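Long-range contact in Cys-Gly metallodipeptidase DUG1 (Saccharomyces cerevisiae, PDB 4G1P), which hydrolyses the dipeptide Cys-Gly as a zinc- or manganese-dependent M20A peptidase and serves as the catalytic component of the glutathione-degrading complex: residues E36-A46 with S74-I84. Residues are numbered along the deposited sequence; the frame is centred on the assembly and turned at random.
Sequences ESLRSKVFDKA and STPNLSLPPVI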
ATOM      1  N   GLU A  36      -4.594  10.732 -11.497  1.00 26.76           N
ATOM      2  CA  GLU A  36      -4.495  11.088 -12.912  1.00 29.74           C
ATOM      3  C   GLU A  36      -5.729  10.687 -13.712  1.00 27.02           C
ATOM      4  O   GLU A  36      -6.176  11.434 -14.586  1.00 25.94           O
ATOM      5  CB  GLU A  36      -3.252  10.469 -13.539  1.00 27.52           C
ATOM      6  CG  GLU A  36      -1.955  11.097 -13.094  1.00 30.17           C
ATOM      7  CD  GLU A  36      -0.760  10.407 -13.713  1.00 42.71           C
ATOM      8  OE1 GLU A  36      -0.972   9.573 -14.633  1.00 39.75           O
ATOM      9  OE2 GLU A  36       0.381  10.692 -13.276  1.00 43.92           O
ATOM     10  N   SER A  37      -6.279   9.518 -13.395  1.00 24.10           N
ATOM     11  CA  SER A  37      -7.466   9.009 -14.072  1.00 24.32           C
ATOM     12  C   SER A  37      -8.697   9.885 -13.836  1.00 26.60           C
ATOM     13  O   SER A  37      -9.685   9.772 -14.554  1.00 27.16           O
ATOM     14  CB  SER A  37      -7.769   7.586 -13.610  1.00 25.14           C
ATOM     15  OG  SER A  37      -8.510   7.601 -12.396  1.00 34.69           O
ATOM     16  N   LEU A  38      -8.639  10.760 -12.835  1.00 26.17           N
ATOM     17  CA  LEU A  38      -9.774  11.617 -12.517  1.00 22.95           C
ATOM     18  C   LEU A  38      -9.507  13.069 -12.867  1.00 23.29           C
ATOM     19  O   LEU A  38     -10.308  13.947 -12.531  1.00 20.75           O
ATOM     20  CB  LEU A  38     -10.114  11.515 -11.031  1.00 23.65           C
ATOM     21  CG  LEU A  38     -10.559  10.151 -10.507  1.00 25.16           C
ATOM     22  CD1 LEU A  38     -10.794  10.219  -9.017  1.00 21.39           C
ATOM     23  CD2 LEU A  38     -11.806   9.678 -11.229  1.00 17.91           C
ATOM     24  N   ARG A  39      -8.375  13.331 -13.519  1.00 22.88           N
ATOM     25  CA  ARG A  39      -8.019  14.702 -13.866  1.00 22.62           C
ATOM     26  C   ARG A  39      -9.167  15.376 -14.617  1.00 21.19           C
ATOM     27  O   ARG A  39      -9.491  16.534 -14.359  1.00 25.01           O
ATOM     28  CB  ARG A  39      -6.718  14.747 -14.678  1.00 23.22           C
ATOM     29  CG  ARG A  39      -6.268  16.142 -15.132  1.00 20.48           C
ATOM     30  CD  ARG A  39      -6.064  17.118 -13.973  1.00 19.29           C
ATOM     31  NE  ARG A  39      -5.302  16.517 -12.885  1.00 25.53           N
ATOM     32  CZ  ARG A  39      -4.017  16.753 -12.635  1.00 23.53           C
ATOM     33  NH1 ARG A  39      -3.336  17.597 -13.385  1.00 30.23           N
ATOM     34  NH2 ARG A  39      -3.409  16.144 -11.629  1.00 22.49           N
ATOM     35  N   SER A  40      -9.809  14.631 -15.511  1.00 23.13           N
ATOM     36  CA  SER A  40     -10.920  15.168 -16.293  1.00 23.62           C
ATOM     37  C   SER A  40     -12.068  15.613 -15.393  1.00 22.10           C
ATOM     38  O   SER A  40     -12.727  16.610 -15.662  1.00 22.05           O
ATOM     39  CB  SER A  40     -11.411  14.152 -17.323  1.00 21.53           C
ATOM     40  OG  SER A  40     -12.209  13.167 -16.715  1.00 25.12           O
ATOM     41  N   LYS A  41     -12.294  14.873 -14.314  1.00 24.15           N
ATOM     42  CA  LYS A  41     -13.274  15.278 -13.312  1.00 23.98           C
ATOM     43  C   LYS A  41     -12.900  16.621 -12.708  1.00 21.65           C
ATOM     44  O   LYS A  41     -13.758  17.490 -12.518  1.00 20.08           O
ATOM     45  CB  LYS A  41     -13.386  14.222 -12.216  1.00 22.33           C
ATOM     46  CG  LYS A  41     -13.913  12.898 -12.725  1.00 22.92           C
ATOM     47  CD  LYS A  41     -15.195  13.107 -13.516  1.00 25.12           C
ATOM     48  CE  LYS A  41     -15.791  11.781 -13.985  1.00 24.28           C
ATOM     49  NZ  LYS A  41     -16.945  11.990 -14.920  1.00 22.59           N
ATOM     50  N   VAL A  42     -11.613  16.794 -12.423  1.00 20.15           N
ATOM     51  CA  VAL A  42     -11.150  18.051 -11.860  1.00 21.38           C
ATOM     52  C   VAL A  42     -11.493  19.205 -12.785  1.00 21.09           C
ATOM     53  O   VAL A  42     -11.928  20.258 -12.322  1.00 21.35           O
ATOM     54  CB  VAL A  42      -9.642  18.052 -11.524  1.00 17.89           C
ATOM     55  CG1 VAL A  42      -9.287  19.313 -10.774  1.00 13.12           C
ATOM     56  CG2 VAL A  42      -9.305  16.862 -10.679  1.00 17.96           C
ATOM     57  N   PHE A  43     -11.335  19.005 -14.090  1.00 20.83           N
ATOM     58  CA  PHE A  43     -11.684  20.061 -15.038  1.00 20.01           C
ATOM     59  C   PHE A  43     -13.181  20.345 -15.025  1.00 21.12           C
ATOM     60  O   PHE A  43     -13.592  21.511 -15.103  1.00 22.21           O
ATOM     61  CB  PHE A  43     -11.235  19.715 -16.453  1.00 23.54           C
ATOM     62  CG  PHE A  43      -9.759  19.468 -16.578  1.00 25.35           C
ATOM     63  CD1 PHE A  43      -8.853  20.192 -15.809  1.00 21.89           C
ATOM     64  CD2 PHE A  43      -9.274  18.503 -17.458  1.00 22.35           C
ATOM     65  CE1 PHE A  43      -7.491  19.967 -15.930  1.00 23.03           C
ATOM     66  CE2 PHE A  43      -7.912  18.263 -17.583  1.00 21.36           C
ATOM     67  CZ  PHE A  43      -7.017  18.992 -16.822  1.00 24.40           C
ATOM     68  N   ASP A  44     -13.996  19.297 -14.908  1.00 18.48           N
ATOM     69  CA  ASP A  44     -15.449  19.481 -14.885  1.00 21.22           C
ATOM     70  C   ASP A  44     -15.864  20.273 -13.659  1.00 23.31           C
ATOM     71  O   ASP A  44     -16.791  21.078 -13.715  1.00 22.05           O
ATOM     72  CB  ASP A  44     -16.193  18.149 -14.867  1.00 22.46           C
ATOM     73  CG  ASP A  44     -15.966  17.331 -16.120  1.00 24.30           C
ATOM     74  OD1 ASP A  44     -15.487  17.891 -17.123  1.00 26.34           O
ATOM     75  OD2 ASP A  44     -16.277  16.125 -16.095  1.00 26.37           O
ATOM     76  N   LYS A  45     -15.170  20.018 -12.553  1.00 21.92           N
ATOM     77  CA  LYS A  45     -15.412  20.716 -11.307  1.00 19.41           C
ATOM     78  C   LYS A  45     -15.126  22.200 -11.504  1.00 19.00           C
ATOM     79  O   LYS A  45     -15.943  23.042 -11.146  1.00 17.49           O
ATOM     80  CB  LYS A  45     -14.532  20.117 -10.210  1.00 18.24           C
ATOM     81  CG  LYS A  45     -14.672  20.731  -8.831  1.00 17.91           C
ATOM     82  CD  LYS A  45     -15.886  20.222  -8.109  1.00 18.62           C
ATOM     83  CE  LYS A  45     -16.007  20.818  -6.707  1.00 15.50           C
ATOM     84  NZ  LYS A  45     -15.215  20.098  -5.687  1.00 10.89           N
ATOM     85  N   ALA A  46     -13.980  22.511 -12.104  1.00 20.15           N
ATOM     86  CA  ALA A  46     -13.615  23.905 -12.380  1.00 20.89           C
ATOM     87  C   ALA A  46     -14.640  24.544 -13.300  1.00 19.98           C
ATOM     88  O   ALA A  46     -14.996  25.713 -13.146  1.00 21.95           O
ATOM     89  CB  ALA A  46     -12.235  23.992 -13.014  1.00 15.64           C
ATOM     90  N   SER A  74       6.130  12.344 -12.154  1.00 65.03           N
ATOM     91  CA  SER A  74       5.435  11.480 -13.100  1.00 63.99           C
ATOM     92  C   SER A  74       4.222  12.181 -13.697  1.00 58.02           C
ATOM     93  O   SER A  74       3.222  12.398 -13.016  1.00 57.55           O
ATOM     94  CB  SER A  74       5.003  10.179 -12.421  1.00 65.60           C
ATOM     95  OG  SER A  74       3.976   9.538 -13.155  1.00 60.22           O
ATOM     96  N   THR A  75       4.317  12.532 -14.973  1.00 56.94           N
ATOM     97  CA  THR A  75       3.214  13.185 -15.668  1.00 52.35           C
ATOM     98  C   THR A  75       3.305  12.965 -17.172  1.00 50.77           C
ATOM     99  O   THR A  75       4.330  13.248 -17.791  1.00 47.69           O
ATOM    100  CB  THR A  75       3.180  14.697 -15.386  1.00 54.34           C
ATOM    101  OG1 THR A  75       2.098  15.295 -16.107  1.00 44.12           O
ATOM    102  CG2 THR A  75       4.486  15.347 -15.811  1.00 56.46           C
ATOM    103  N   PRO A  76       2.223  12.455 -17.751  1.00 45.24           N
ATOM    104  CA  PRO A  76       2.149  12.235 -19.197  1.00 40.03           C
ATOM    105  C   PRO A  76       1.715  13.508 -19.902  1.00 34.76           C
ATOM    106  O   PRO A  76       0.791  13.479 -20.708  1.00 34.34           O
ATOM    107  CB  PRO A  76       1.055  11.180 -19.325  1.00 36.27           C
ATOM    108  CG  PRO A  76       0.174  11.421 -18.149  1.00 32.15           C
ATOM    109  CD  PRO A  76       1.091  11.840 -17.038  1.00 35.54           C
ATOM    110  N   ASN A  77       2.374  14.616 -19.588  1.00 35.09           N
ATOM    111  CA  ASN A  77       1.957  15.914 -20.093  1.00 35.04           C
ATOM    112  C   ASN A  77       0.495  16.255 -19.797  1.00 32.42           C
ATOM    113  O   ASN A  77      -0.210  16.860 -20.608  1.00 30.19           O
ATOM    114  CB  ASN A  77       2.289  16.062 -21.575  1.00 32.95           C
ATOM    115  CG  ASN A  77       3.739  16.437 -21.797  1.00 40.48           C
ATOM    116  OD1 ASN A  77       4.406  16.949 -20.888  1.00 46.78           O
ATOM    117  ND2 ASN A  77       4.242  16.182 -23.005  1.00 33.91           N
ATOM    118  N   LEU A  78       0.056  15.849 -18.616  1.00 32.16           N
ATOM    119  CA  LEU A  78      -1.251  16.192 -18.103  1.00 32.91           C
ATOM    120  C   LEU A  78      -1.281  17.696 -17.798  1.00 31.61           C
ATOM    121  O   LEU A  78      -0.379  18.205 -17.130  1.00 34.79           O
ATOM    122  CB  LEU A  78      -1.461  15.397 -16.819  1.00 34.12           C
ATOM    123  CG  LEU A  78      -2.861  15.037 -16.349  1.00 33.01           C
ATOM    124  CD1 LEU A  78      -3.559  14.154 -17.365  1.00 27.39           C
ATOM    125  CD2 LEU A  78      -2.709  14.304 -15.040  1.00 35.69           C
ATOM    126  N   SER A  79      -2.291  18.413 -18.286  1.00 22.98           N
ATOM    127  CA  SER A  79      -2.428  19.821 -17.919  1.00 25.01           C
ATOM    128  C   SER A  79      -2.832  19.925 -16.449  1.00 25.94           C
ATOM    129  O   SER A  79      -3.470  19.028 -15.916  1.00 24.69           O
ATOM    130  CB  SER A  79      -3.475  20.528 -18.781  1.00 23.41           C
ATOM    131  OG  SER A  79      -3.206  20.403 -20.165  1.00 25.50           O
ATOM    132  N   LEU A  80      -2.460  21.016 -15.794  1.00 27.60           N
ATOM    133  CA  LEU A  80      -2.873  21.258 -14.413  1.00 26.37           C
ATOM    134  C   LEU A  80      -4.302  21.787 -14.386  1.00 23.59           C
ATOM    135  O   LEU A  80      -4.740  22.403 -15.355  1.00 22.38           O
ATOM    136  CB  LEU A  80      -1.933  22.272 -13.746  1.00 27.16           C
ATOM    137  CG  LEU A  80      -0.514  21.777 -13.459  1.00 31.06           C
ATOM    138  CD1 LEU A  80       0.458  22.937 -13.416  1.00 28.59           C
ATOM    139  CD2 LEU A  80      -0.453  20.976 -12.167  1.00 26.63           C
ATOM    140  N   PRO A  81      -5.033  21.542 -13.278  1.00 25.45           N
ATOM    141  CA  PRO A  81      -6.345  22.168 -13.040  1.00 20.24           C
ATOM    142  C   PRO A  81      -6.193  23.670 -13.113  1.00 21.02           C
ATOM    143  O   PRO A  81      -5.218  24.182 -12.580  1.00 20.73           O
ATOM    144  CB  PRO A  81      -6.663  21.781 -11.597  1.00 18.73           C
ATOM    145  CG  PRO A  81      -5.866  20.569 -11.331  1.00 21.13           C
ATOM    146  CD  PRO A  81      -4.628  20.660 -12.168  1.00 23.38           C
ATOM    147  N   PRO A  82      -7.126  24.367 -13.774  1.00 21.80           N
ATOM    148  CA  PRO A  82      -7.058  25.824 -13.955  1.00 21.59           C
ATOM    149  C   PRO A  82      -7.286  26.586 -12.651  1.00 21.60           C
ATOM    150  O   PRO A  82      -8.076  26.120 -11.841  1.00 23.78           O
ATOM    151  CB  PRO A  82      -8.223  26.100 -14.911  1.00 21.74           C
ATOM    152  CG  PRO A  82      -9.168  24.991 -14.671  1.00 18.91           C
ATOM    153  CD  PRO A  82      -8.323  23.793 -14.405  1.00 19.41           C
ATOM    154  N   VAL A  83      -6.609  27.711 -12.438  1.00 19.47           N
ATOM    155  CA  VAL A  83      -6.924  28.537 -11.278  1.00 22.86           C
ATOM    156  C   VAL A  83      -8.022  29.455 -11.737  1.00 25.22           C
ATOM    157  O   VAL A  83      -7.969  29.952 -12.862  1.00 28.59           O
ATOM    158  CB  VAL A  83      -5.741  29.383 -10.769  1.00 21.78           C
ATOM    159  CG1 VAL A  83      -6.195  30.265  -9.629  1.00 18.84           C
ATOM    160  CG2 VAL A  83      -4.633  28.499 -10.286  1.00 21.77           C
ATOM    161  N   ILE A  84      -9.026  29.656 -10.891  1.00 21.46           N
ATOM    162  CA  ILE A  84     -10.224  30.366 -11.308  1.00 22.67           C
ATOM    163  C   ILE A  84     -10.238  31.770 -10.750  1.00 22.42           C
ATOM    164  O   ILE A  84     -10.363  31.957  -9.553  1.00 21.32           O
ATOM    165  CB  ILE A  84     -11.493  29.660 -10.830  1.00 23.06           C
ATOM    166  CG1 ILE A  84     -11.538  28.216 -11.344  1.00 21.30           C
ATOM    167  CG2 ILE A  84     -12.707  30.433 -11.293  1.00 22.12           C
ATOM    168  CD1 ILE A  84     -12.709  27.413 -10.806  1.00 20.38           C
TER
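Arg39, Phe43 and Ala46 lie along one side of the helix 39-55 and meet an extended segment, Leu78 to Pro82, that leads into strand 83-88. The contact belongs to the alpha/beta catalytic domain of the M20 fold, where this helix packs on one face of the sheet, near its 61-64 end. Leu78 and Pro81 form a slot, and the guanidinium of Arg39 fills it. Leu78 CD2 sits over the centre of one face, 3.6 Å above the plane. The Pro81 ring lies against the opposite face, with CD 3.5 Å from Arg39 NH1. The Arg39 chain starts anti to the backbone N (chi1 178°) and then bends at chi2 and chi3, which folds it round the Leu78 branch. Arg39 NH1 donates to Ser79 O at 2.9 Å. The bond is bent, 144° at the hydrogen; it runs close to the guanidinium plane, but the donor is tilted from the carbonyl plane. NH2 is held by Ser33 O. With an alanine here, Ser79 O is likely to lose this donor, and the slot between Leu78 and Pro81 its filling. Further along, the Val42 CG1 methyl rests against the Pro81 ring, 3.7 Å from CG. The Val42 side chain is about 5 Å from that of Asp104, an active-site residue by similarity, and about 14 Å from a bound zinc ion, so it is probably second-shell to the active site. The Phe43 ring turns its edge to the backbone of Ser79 and Pro81, and its CD1 reaches Pro82 CD. Ala46 has only a methyl, and the Pro82 ring fits close against it. At the other end, Glu36 lays its CG against Leu78 CD2, and Gln331 of the second subunit packs on Glu36. Beyond Pro82, the Ile84 CD1 methyl ends 3.7 Å from Ala46 O.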